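Local coordinates for protein iron Super-Oxide Dismutase (Plasmodium knowlesi, PDB 2AWP) that probably uses an iron ion to convert superoxide radicals into hydrogen peroxide and molecular oxygen, protecting the cell from their toxicity, at residues N37-L42 with G62-N67; Q70-S75 with W123-L128; S75-S80 with T156-E161; P83-E88 with L182-F187. One frame throughout, in Å; residues are numbered along the deposited sequence.

Contact 1: N37-L42 with G62-N67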
# COMPACT_ATOMS: atom_id res chain seq x y z
N ASN A 37 -10.90 -16.22 -1.85
CA ASN A 37 -10.42 -17.33 -2.66
C ASN A 37 -9.03 -17.73 -2.21
O ASN A 37 -8.75 -18.93 -2.05
CB ASN A 37 -10.46 -16.99 -4.17
CG ASN A 37 -11.86 -16.58 -4.62
OD1 ASN A 37 -12.84 -16.95 -3.97
ND2 ASN A 37 -11.97 -15.79 -5.70
N LYS A 38 -8.20 -16.74 -1.89
CA LYS A 38 -6.85 -17.05 -1.48
C LYS A 38 -6.81 -17.74 -0.12
O LYS A 38 -6.10 -18.73 0.05
CB LYS A 38 -5.96 -15.80 -1.52
CG LYS A 38 -4.53 -16.07 -1.04
CD LYS A 38 -3.51 -15.94 -2.16
CE LYS A 38 -3.31 -17.26 -2.92
NZ LYS A 38 -2.32 -18.19 -2.26
N LEU A 39 -7.56 -17.23 0.85
CA LEU A 39 -7.60 -17.85 2.17
C LEU A 39 -8.05 -19.30 2.12
O LEU A 39 -7.43 -20.16 2.76
CB LEU A 39 -8.51 -17.09 3.14
CG LEU A 39 -8.49 -17.62 4.58
CD1 LEU A 39 -7.14 -17.35 5.27
CD2 LEU A 39 -9.64 -17.01 5.36
N ASN A 40 -9.12 -19.57 1.38
CA ASN A 40 -9.63 -20.95 1.24
C ASN A 40 -8.56 -21.91 0.73
O ASN A 40 -8.46 -23.03 1.20
CB ASN A 40 -10.92 -20.98 0.38
CG ASN A 40 -12.14 -20.54 1.17
OD1 ASN A 40 -12.34 -20.98 2.31
ND2 ASN A 40 -12.95 -19.67 0.58
N GLY A 41 -7.74 -21.45 -0.22
CA GLY A 41 -6.60 -22.22 -0.71
C GLY A 41 -5.56 -22.48 0.37
O GLY A 41 -5.06 -23.58 0.52
N LEU A 42 -5.27 -21.45 1.14
CA LEU A 42 -4.24 -21.52 2.16
C LEU A 42 -4.58 -22.37 3.38
O LEU A 42 -3.66 -22.97 3.99
CB LEU A 42 -3.92 -20.10 2.65
CG LEU A 42 -3.18 -19.17 1.70
CD1 LEU A 42 -3.03 -17.82 2.38
CD2 LEU A 42 -1.84 -19.76 1.28
N GLY A 62 1.41 -14.46 9.08
CA GLY A 62 1.83 -14.66 7.69
C GLY A 62 0.70 -14.45 6.68
O GLY A 62 -0.20 -13.64 6.91
N ALA A 63 0.75 -15.19 5.57
CA ALA A 63 -0.24 -15.06 4.51
C ALA A 63 -1.67 -15.37 4.93
O ALA A 63 -2.62 -14.72 4.43
CB ALA A 63 0.15 -15.90 3.27
N ILE A 64 -1.84 -16.35 5.81
CA ILE A 64 -3.18 -16.73 6.31
C ILE A 64 -3.80 -15.55 7.05
O ILE A 64 -4.92 -15.17 6.77
CB ILE A 64 -3.17 -18.03 7.21
CG1 ILE A 64 -2.89 -19.27 6.37
CG2 ILE A 64 -4.55 -18.22 7.92
CD1 ILE A 64 -2.47 -20.50 7.27
N PHE A 65 -3.02 -14.94 7.93
CA PHE A 65 -3.50 -13.76 8.63
C PHE A 65 -3.83 -12.64 7.67
O PHE A 65 -4.92 -12.04 7.74
CB PHE A 65 -2.51 -13.26 9.69
CG PHE A 65 -2.94 -11.95 10.32
CD1 PHE A 65 -3.89 -11.94 11.34
CD2 PHE A 65 -2.45 -10.74 9.82
CE1 PHE A 65 -4.32 -10.73 11.88
CE2 PHE A 65 -2.86 -9.52 10.37
CZ PHE A 65 -3.78 -9.51 11.39
N ASN A 66 -2.90 -12.35 6.76
CA ASN A 66 -3.09 -11.25 5.83
C ASN A 66 -4.41 -11.39 5.07
O ASN A 66 -5.20 -10.44 5.02
CB ASN A 66 -1.91 -11.16 4.85
CG ASN A 66 -0.63 -10.62 5.51
OD1 ASN A 66 -0.66 -10.02 6.59
ND2 ASN A 66 0.48 -10.85 4.85
N ASN A 67 -4.66 -12.58 4.52
CA ASN A 67 -5.90 -12.82 3.81
C ASN A 67 -7.14 -12.83 4.70
O ASN A 67 -8.11 -12.14 4.39
CB ASN A 67 -5.82 -14.09 2.95
CG ASN A 67 -4.94 -13.89 1.77
OD1 ASN A 67 -5.37 -13.30 0.75
ND2 ASN A 67 -3.65 -14.28 1.91
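Packing between L39 and L42 of helix 21-43 and I64 and N67 of helix 62-79 belongs to the alpha-hairpin domain of the iron/manganese superoxide dismutases. The two segments run roughly antiparallel, their axes 146° apart in direction and 9.2 Å apart at closest approach, and L39 and N67 have the nearest CA atoms. L42 enters with one branch: its CD1 reaches the A63 methyl CB at 3.8 Å and the amide nitrogen ND2 of N67 at 3.6 Å, while its CB rests against CG1 of I64. L39 uses CD1, which meets CG2 of I64 at 3.8 Å and also touches the I64 carbonyl oxygen; the two side chains lie nearly perpendicular. With CG anti to its own carbonyl carbon (chi1 -71°), the N67 amide folds back along its helix, and ND2 donates to A63 O at 2.8 Å. The donor sits above the carbonyl plane, while the N67 backbone N reaches the same oxygen from the opposite face, so two bonds grip A63 O, and the one from ND2 helps fix the rotation of the amide. The aliphatic start of K38 lies over this amide, CG being 3.4 Å from N67 OD1, before the bent lysine chain leads away. No hydrogen bond joins the segments; the apolar branches and the K38 methylenes pack on one another and on the N67 side chain. L53 and I56 of helix 53-59 extend the apolar packing, touching L39 and I64 respectively. Such antiparallel pairing of two long helices is typical of the N-terminal helical hairpin in this family.

Contact 2: Q70-S75 with W123-L128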
# COMPACT_ATOMS: atom_id res chain seq x y z
N GLN A 70 -7.82 -9.24 6.00
CA GLN A 70 -8.39 -8.44 4.92
C GLN A 70 -9.84 -8.77 4.60
O GLN A 70 -10.63 -7.86 4.31
CB GLN A 70 -7.53 -8.48 3.66
CG GLN A 70 -6.21 -7.71 3.78
CD GLN A 70 -6.38 -6.23 3.89
OE1 GLN A 70 -6.66 -5.71 4.97
NE2 GLN A 70 -6.15 -5.51 2.77
N ILE A 71 -10.21 -10.06 4.59
CA ILE A 71 -11.62 -10.38 4.35
C ILE A 71 -12.48 -9.68 5.41
O ILE A 71 -13.49 -9.07 5.09
CB ILE A 71 -11.93 -11.87 4.43
CG1 ILE A 71 -11.19 -12.64 3.32
CG2 ILE A 71 -13.47 -12.12 4.31
CD1 ILE A 71 -10.92 -14.09 3.72
N TRP A 72 -12.09 -9.81 6.68
CA TRP A 72 -12.87 -9.28 7.80
C TRP A 72 -12.91 -7.74 7.73
O TRP A 72 -13.99 -7.09 7.86
CB TRP A 72 -12.30 -9.77 9.13
CG TRP A 72 -13.20 -9.43 10.33
CD1 TRP A 72 -14.11 -10.26 10.93
CD2 TRP A 72 -13.28 -8.17 11.02
NE1 TRP A 72 -14.77 -9.58 11.95
CE2 TRP A 72 -14.27 -8.31 12.03
CE3 TRP A 72 -12.60 -6.94 10.88
CZ2 TRP A 72 -14.60 -7.25 12.90
CZ3 TRP A 72 -12.93 -5.89 11.75
CH2 TRP A 72 -13.94 -6.05 12.74
N ASN A 73 -11.75 -7.14 7.52
CA ASN A 73 -11.63 -5.66 7.45
C ASN A 73 -12.51 -5.11 6.33
O ASN A 73 -13.10 -4.05 6.46
CB ASN A 73 -10.18 -5.26 7.12
CG ASN A 73 -9.20 -5.58 8.22
OD1 ASN A 73 -9.57 -5.80 9.37
ND2 ASN A 73 -7.91 -5.61 7.87
N HIS A 74 -12.54 -5.80 5.19
CA HIS A 74 -13.32 -5.28 4.06
C HIS A 74 -14.81 -5.39 4.31
O HIS A 74 -15.56 -4.49 3.98
CB HIS A 74 -12.94 -5.98 2.75
CG HIS A 74 -11.67 -5.47 2.18
ND1 HIS A 74 -10.43 -5.91 2.61
CD2 HIS A 74 -11.43 -4.49 1.28
CE1 HIS A 74 -9.49 -5.24 1.96
NE2 HIS A 74 -10.08 -4.38 1.15
N SER A 75 -15.24 -6.50 4.88
CA SER A 75 -16.64 -6.63 5.22
C SER A 75 -17.10 -5.55 6.21
O SER A 75 -18.18 -4.97 6.04
CB SER A 75 -16.94 -8.02 5.73
OG SER A 75 -16.93 -8.90 4.63
N TRP A 123 -5.48 1.34 7.38
CA TRP A 123 -6.90 1.42 7.77
C TRP A 123 -6.97 2.39 8.90
O TRP A 123 -6.10 2.34 9.77
CB TRP A 123 -7.40 0.05 8.32
CG TRP A 123 -7.44 -1.09 7.28
CD1 TRP A 123 -6.44 -1.98 6.98
CD2 TRP A 123 -8.55 -1.45 6.43
NE1 TRP A 123 -6.85 -2.86 6.00
CE2 TRP A 123 -8.13 -2.54 5.63
CE3 TRP A 123 -9.85 -0.97 6.29
CZ2 TRP A 123 -8.96 -3.14 4.72
CZ3 TRP A 123 -10.69 -1.57 5.34
CH2 TRP A 123 -10.24 -2.63 4.58
N GLY A 124 -7.97 3.26 8.89
CA GLY A 124 -8.28 4.10 10.05
C GLY A 124 -9.48 3.50 10.78
O GLY A 124 -10.39 2.95 10.15
N TRP A 125 -9.49 3.56 12.11
CA TRP A 125 -10.56 2.95 12.89
C TRP A 125 -11.16 3.92 13.92
O TRP A 125 -10.44 4.74 14.49
CB TRP A 125 -10.05 1.72 13.65
CG TRP A 125 -9.42 0.70 12.80
CD1 TRP A 125 -8.11 0.65 12.40
CD2 TRP A 125 -10.07 -0.43 12.21
NE1 TRP A 125 -7.91 -0.43 11.62
CE2 TRP A 125 -9.09 -1.13 11.48
CE3 TRP A 125 -11.38 -0.95 12.25
CZ2 TRP A 125 -9.36 -2.31 10.77
CZ3 TRP A 125 -11.66 -2.14 11.53
CH2 TRP A 125 -10.65 -2.80 10.81
N LEU A 126 -12.47 3.83 14.12
CA LEU A 126 -13.07 4.30 15.35
C LEU A 126 -13.24 3.04 16.18
O LEU A 126 -13.78 2.04 15.68
CB LEU A 126 -14.43 4.98 15.11
CG LEU A 126 -15.16 5.40 16.40
CD1 LEU A 126 -14.36 6.46 17.16
CD2 LEU A 126 -16.58 5.88 16.04
N VAL A 127 -12.75 3.09 17.42
CA VAL A 127 -12.80 1.91 18.30
C VAL A 127 -13.27 2.30 19.70
O VAL A 127 -13.05 3.43 20.13
CB VAL A 127 -11.45 1.10 18.40
CG1 VAL A 127 -10.67 1.05 17.06
CG2 VAL A 127 -10.57 1.61 19.50
N LEU A 128 -13.95 1.38 20.37
CA LEU A 128 -14.15 1.51 21.80
C LEU A 128 -12.95 0.83 22.45
O LEU A 128 -12.80 -0.37 22.37
CB LEU A 128 -15.45 0.85 22.24
CG LEU A 128 -15.87 1.11 23.70
CD1 LEU A 128 -16.39 2.56 23.87
CD2 LEU A 128 -16.92 0.05 24.19
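The W123 indole carries N73 CB over one face, and its edge meets Q70 OE1 and the H74 imidazole. The N73 CB approach is a CH-pi contact, 3.7 Å from the centroid of the six-membered ring and slightly offset toward the rim. Against H74 the indole makes an edge-to-face (T-shaped) pair: planes at 86°, centroids 4.9 Å apart, with W123 CH2 over the centre of the imidazole. NE1 of W123 donates to Q70 OE1 at 3.0 Å, on a lone pair in the carbonyl plane, although the N-H is bent away from a straight line (136°). N73 ND2 donates to the same OE1 at 3.2 Å, also in the carbonyl plane, so the glutamine oxygen is doubly held; the chain of Q70, bent at chi2 (-68°), brings it there. H74 is turned by its own helix: ND1 gives a 2.6 Å bond to Q70 O, which lies in the imidazole plane. H74 probably binds iron, as in a close relative, making Q70 O a second-shell anchor. Farther along the strand, W125 CH2 meets CZ3 of W72 and has N73 OD1 near its edge. That oxygen accepts from N144, ND2 also bonds A142 O, and W125 NE1 bonds T139. Helix 62-79 thus crosses strand 122-129, the middle strand of the sheet, with helix 21-43 packed against I71 and S75, and strand 151-158 touching H74 through D158.

Contact 3: S75-S80 with T156-E161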
# COMPACT_ATOMS: atom_id res chain seq x y z
N SER A 75 -15.24 -6.50 4.88
CA SER A 75 -16.64 -6.63 5.22
C SER A 75 -17.10 -5.55 6.21
O SER A 75 -18.18 -4.97 6.04
CB SER A 75 -16.94 -8.02 5.73
OG SER A 75 -16.93 -8.90 4.63
N PHE A 76 -16.27 -5.27 7.20
CA PHE A 76 -16.48 -4.20 8.17
C PHE A 76 -16.49 -2.82 7.48
O PHE A 76 -17.25 -1.94 7.85
CB PHE A 76 -15.42 -4.28 9.28
CG PHE A 76 -15.83 -3.60 10.58
CD1 PHE A 76 -16.67 -4.24 11.48
CD2 PHE A 76 -15.37 -2.32 10.89
CE1 PHE A 76 -17.05 -3.64 12.68
CE2 PHE A 76 -15.73 -1.71 12.09
CZ PHE A 76 -16.58 -2.37 12.99
N TYR A 77 -15.62 -2.64 6.49
CA TYR A 77 -15.57 -1.44 5.67
C TYR A 77 -16.86 -1.21 4.86
O TYR A 77 -17.43 -0.12 4.89
CB TYR A 77 -14.35 -1.53 4.75
CG TYR A 77 -14.19 -0.44 3.70
CD1 TYR A 77 -13.96 0.90 4.07
CD2 TYR A 77 -14.22 -0.75 2.34
CE1 TYR A 77 -13.80 1.89 3.11
CE2 TYR A 77 -14.05 0.24 1.35
CZ TYR A 77 -13.82 1.56 1.75
OH TYR A 77 -13.63 2.55 0.79
N TRP A 78 -17.33 -2.25 4.16
CA TRP A 78 -18.56 -2.14 3.37
C TRP A 78 -19.77 -1.82 4.26
O TRP A 78 -20.57 -0.95 3.91
CB TRP A 78 -18.81 -3.44 2.56
CG TRP A 78 -17.69 -3.73 1.57
CD1 TRP A 78 -16.99 -4.88 1.44
CD2 TRP A 78 -17.15 -2.82 0.60
NE1 TRP A 78 -16.04 -4.75 0.45
CE2 TRP A 78 -16.12 -3.50 -0.08
CE3 TRP A 78 -17.44 -1.49 0.24
CZ2 TRP A 78 -15.37 -2.89 -1.10
CZ3 TRP A 78 -16.71 -0.89 -0.78
CH2 TRP A 78 -15.68 -1.59 -1.43
N ASP A 79 -19.87 -2.53 5.39
CA ASP A 79 -20.93 -2.33 6.39
C ASP A 79 -20.87 -1.00 7.12
O ASP A 79 -21.90 -0.49 7.62
CB ASP A 79 -20.96 -3.50 7.39
CG ASP A 79 -21.25 -4.82 6.71
OD1 ASP A 79 -21.51 -4.81 5.47
OD2 ASP A 79 -21.21 -5.86 7.42
N SER A 80 -19.67 -0.40 7.14
CA SER A 80 -19.46 0.95 7.69
C SER A 80 -19.97 2.07 6.79
O SER A 80 -19.89 3.25 7.17
CB SER A 80 -17.96 1.20 7.96
OG SER A 80 -17.51 0.44 9.07
N THR A 156 -14.70 1.49 10.22
CA THR A 156 -13.38 1.59 9.58
C THR A 156 -13.47 2.28 8.22
O THR A 156 -14.56 2.34 7.60
CB THR A 156 -12.69 0.21 9.41
OG1 THR A 156 -11.30 0.40 9.11
CG2 THR A 156 -13.35 -0.61 8.31
N CYS A 157 -12.31 2.81 7.80
CA CYS A 157 -12.09 3.41 6.49
C CYS A 157 -10.76 2.89 5.93
O CYS A 157 -9.69 3.00 6.55
CB CYS A 157 -12.11 4.96 6.54
SG CYS A 157 -11.97 5.71 4.84
N ASP A 158 -10.86 2.30 4.76
CA ASP A 158 -9.72 1.74 4.06
C ASP A 158 -8.97 2.85 3.38
O ASP A 158 -9.58 3.66 2.66
CB ASP A 158 -10.28 0.84 2.98
CG ASP A 158 -9.25 -0.00 2.31
OD1 ASP A 158 -8.05 0.00 2.61
OD2 ASP A 158 -9.71 -0.69 1.42
N ILE A 159 -7.66 2.91 3.62
CA ILE A 159 -6.86 3.86 2.86
C ILE A 159 -5.78 3.20 2.00
O ILE A 159 -4.95 3.91 1.46
CB ILE A 159 -6.31 5.05 3.71
CG1 ILE A 159 -5.57 4.58 4.97
CG2 ILE A 159 -7.45 6.04 4.04
CD1 ILE A 159 -4.19 4.11 4.67
N TRP A 160 -5.83 1.87 1.83
CA TRP A 160 -5.05 1.26 0.72
C TRP A 160 -5.35 2.07 -0.55
O TRP A 160 -6.50 2.50 -0.76
CB TRP A 160 -5.42 -0.19 0.47
CG TRP A 160 -4.88 -1.23 1.46
CD1 TRP A 160 -5.09 -1.28 2.81
CD2 TRP A 160 -4.13 -2.41 1.13
NE1 TRP A 160 -4.49 -2.39 3.34
CE2 TRP A 160 -3.90 -3.11 2.34
CE3 TRP A 160 -3.58 -2.91 -0.05
CZ2 TRP A 160 -3.14 -4.28 2.40
CZ3 TRP A 160 -2.84 -4.08 -0.00
CH2 TRP A 160 -2.66 -4.78 1.20
N GLU A 161 -4.34 2.24 -1.41
CA GLU A 161 -4.51 3.00 -2.67
C GLU A 161 -5.62 2.53 -3.61
O GLU A 161 -6.29 3.37 -4.22
CB GLU A 161 -3.19 3.18 -3.42
CG GLU A 161 -2.17 3.99 -2.57
CD GLU A 161 -0.82 4.19 -3.23
OE1 GLU A 161 -0.28 3.21 -3.81
OE2 GLU A 161 -0.31 5.34 -3.16
O HOH W 1 -16.20 2.52 5.52
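Helix 75-79 crosses strand 156-158 at 108°, the axes 7.4 Å apart at closest approach, and the CA atoms of Y77 and T156 are nearest. Here the last helix of the alpha-hairpin domain meets an outer strand of the three-stranded C-terminal sheet characteristic of iron/manganese superoxide dismutases. T156 turns its methyl toward the helix: CG2 lies 3.5 Å from Y77 N and also meets CD2 at the edge of the F76 ring. Its OG1, anti to the backbone N (chi1 -165°), bonds instead to G124 O on the neighbouring strand. Y77 turns one face of its ring to D158, whose CB makes a CH-pi contact 3.8 Å from the ring centroid, while T156 O lies near the ring edge. The ring and the carboxylate stand nearly perpendicular, and Y77 OH is bonded to Y175 OH. D158, a probable iron ligand as in a close relative, has its carboxylate held by an Asx turn: W160 N donates to OD1 at 3.0 Å, from above the carboxylate plane. S80, just past the helix, ties its last turn to the strand. Its OG donates to F76 O and accepts from T156 N at 3.2 Å along a fairly straight N-H (163°). Beside this bond, one water donates to both Y77 O and T156 O, the latter at 2.7 Å.

Contact 4: P83-E88 with L182-F187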
# COMPACT_ATOMS: atom_id res chain seq x y z
N PRO A 83 -25.95 3.68 1.24
CA PRO A 83 -26.70 4.76 0.62
C PRO A 83 -27.62 5.38 1.70
O PRO A 83 -27.94 4.72 2.69
CB PRO A 83 -27.51 4.06 -0.49
CG PRO A 83 -27.72 2.66 0.04
CD PRO A 83 -26.47 2.34 0.85
N ASN A 84 -27.99 6.64 1.53
CA ASN A 84 -28.89 7.28 2.49
C ASN A 84 -28.29 7.37 3.91
O ASN A 84 -29.00 7.28 4.90
CB ASN A 84 -30.23 6.51 2.52
CG ASN A 84 -30.71 6.07 1.13
OD1 ASN A 84 -31.07 4.89 0.91
ND2 ASN A 84 -30.68 7.00 0.17
N CYS A 85 -26.96 7.49 3.99
CA CYS A 85 -26.25 7.52 5.27
C CYS A 85 -25.45 8.82 5.32
O CYS A 85 -25.86 9.81 4.72
CB CYS A 85 -25.32 6.30 5.42
SG CYS A 85 -26.15 4.72 5.70
N GLY A 86 -24.30 8.80 5.99
CA GLY A 86 -23.51 10.02 6.14
C GLY A 86 -24.18 11.01 7.09
O GLY A 86 -25.05 10.65 7.92
N GLY A 87 -23.79 12.28 6.94
CA GLY A 87 -24.33 13.34 7.79
C GLY A 87 -23.88 13.22 9.25
O GLY A 87 -22.80 12.65 9.54
N GLU A 88 -24.69 13.76 10.15
CA GLU A 88 -24.39 13.80 11.57
C GLU A 88 -24.67 12.45 12.16
O GLU A 88 -25.65 11.78 11.74
CB GLU A 88 -25.33 14.79 12.29
CG GLU A 88 -25.05 16.24 12.02
CD GLU A 88 -23.74 16.71 12.60
OE1 GLU A 88 -23.43 16.42 13.79
OE2 GLU A 88 -23.01 17.39 11.86
N LEU A 182 -20.98 8.85 3.29
CA LEU A 182 -21.33 7.42 3.23
C LEU A 182 -21.36 6.71 4.59
O LEU A 182 -21.99 5.65 4.71
CB LEU A 182 -20.32 6.69 2.34
CG LEU A 182 -20.15 7.17 0.88
CD1 LEU A 182 -19.00 6.36 0.24
CD2 LEU A 182 -21.46 7.04 0.07
N VAL A 183 -20.71 7.31 5.59
CA VAL A 183 -20.61 6.76 6.95
C VAL A 183 -21.94 6.27 7.49
O VAL A 183 -22.90 7.03 7.57
CB VAL A 183 -20.06 7.79 8.00
CG1 VAL A 183 -19.90 7.11 9.37
CG2 VAL A 183 -18.78 8.36 7.56
N ASN A 184 -21.97 5.01 7.90
CA ASN A 184 -23.19 4.37 8.33
C ASN A 184 -23.26 4.34 9.85
O ASN A 184 -22.69 3.44 10.47
CB ASN A 184 -23.19 2.93 7.82
CG ASN A 184 -24.51 2.25 7.98
OD1 ASN A 184 -25.31 2.60 8.85
ND2 ASN A 184 -24.75 1.25 7.14
N TRP A 185 -23.99 5.30 10.42
CA TRP A 185 -24.14 5.42 11.88
C TRP A 185 -24.99 4.30 12.46
O TRP A 185 -24.81 3.94 13.62
CB TRP A 185 -24.72 6.78 12.24
CG TRP A 185 -23.87 7.91 11.73
CD1 TRP A 185 -24.21 8.85 10.77
CD2 TRP A 185 -22.53 8.22 12.13
NE1 TRP A 185 -23.17 9.73 10.58
CE2 TRP A 185 -22.13 9.37 11.40
CE3 TRP A 185 -21.64 7.64 13.06
CZ2 TRP A 185 -20.86 9.95 11.56
CZ3 TRP A 185 -20.38 8.22 13.22
CH2 TRP A 185 -20.00 9.37 12.48
N ASN A 186 -25.89 3.74 11.66
CA ASN A 186 -26.65 2.58 12.13
C ASN A 186 -25.70 1.42 12.44
O ASN A 186 -25.85 0.75 13.47
CB ASN A 186 -27.76 2.16 11.14
CG ASN A 186 -28.69 3.29 10.82
OD1 ASN A 186 -29.16 3.99 11.71
ND2 ASN A 186 -28.94 3.51 9.53
N PHE A 187 -24.74 1.17 11.55
CA PHE A 187 -23.70 0.16 11.82
C PHE A 187 -22.90 0.49 13.08
O PHE A 187 -22.67 -0.40 13.92
CB PHE A 187 -22.74 -0.03 10.62
CG PHE A 187 -21.86 -1.27 10.73
CD1 PHE A 187 -22.44 -2.54 10.91
CD2 PHE A 187 -20.46 -1.17 10.62
CE1 PHE A 187 -21.64 -3.71 10.99
CE2 PHE A 187 -19.64 -2.31 10.72
CZ PHE A 187 -20.24 -3.59 10.91
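G86 N donates to V183 O at 2.8 Å, and the W185 indole nitrogen NE1 to G87 O at 3.1 Å; these two bonds fasten the loop at 83-88 to the start of helix 185-196. The first is tilted from the plane of the V183 carbonyl, and G86 and V183 have the nearest CA atoms. In the second, NE1 stands above the G87 carbonyl plane rather than on a lone pair, with the oxygen near the ring edge. The W185 side chain, CG anti to its carbonyl carbon (chi1 -58°), points its pyrrole edge at the loop, where CD1 also meets E88 O at 3.4 Å. One face of this indole rests on CG1 of V183. C85 brings CB to V183 O at 3.3 Å, while SG lies 3.7 Å from CG of the N184 amide. That amide has separate duties: N184 is at the N-cap, and its OD1 accepts from F187 N at 3.1 Å, a capping bond, whereas ND2 donates to M81 O. G86 and G87 both have positive phi, and the G86 backbone runs close against L182 and V183. Around the contact, helices 92-101 and 104-117 pack on W185 through I93, I97 and F107. Three of the four polar atoms in the two bonds across the segments are backbone atoms and the fourth is the indole N-H, so the attachment rests on the course of the chain and on W185, with no charged pair between loop and helix start.

Contacts 1, 2 and 3 follow helix 62-79 from its beginning to its end, the helix meeting first helix 21-43 and then two adjacent strands of one sheet. Contact 1 touches contact 2 where L39 CD2 meets I71 CD1 at 3.6 Å. Contacts 2 and 3, with centres only about 6 Å apart, share S75 and are joined through the sheet, G124 N lying 2.9 Å from C157 O. Together they bring the probable iron ligands H74 and D158 to about 4 Å between side chains, with H27 about 3 Å from each. Contact 4 lies farther from the chain's centre than contacts 2 and 3, but S80 O is 2.8 Å from N184 N, a probable hydrogen bond linking it to contact 3.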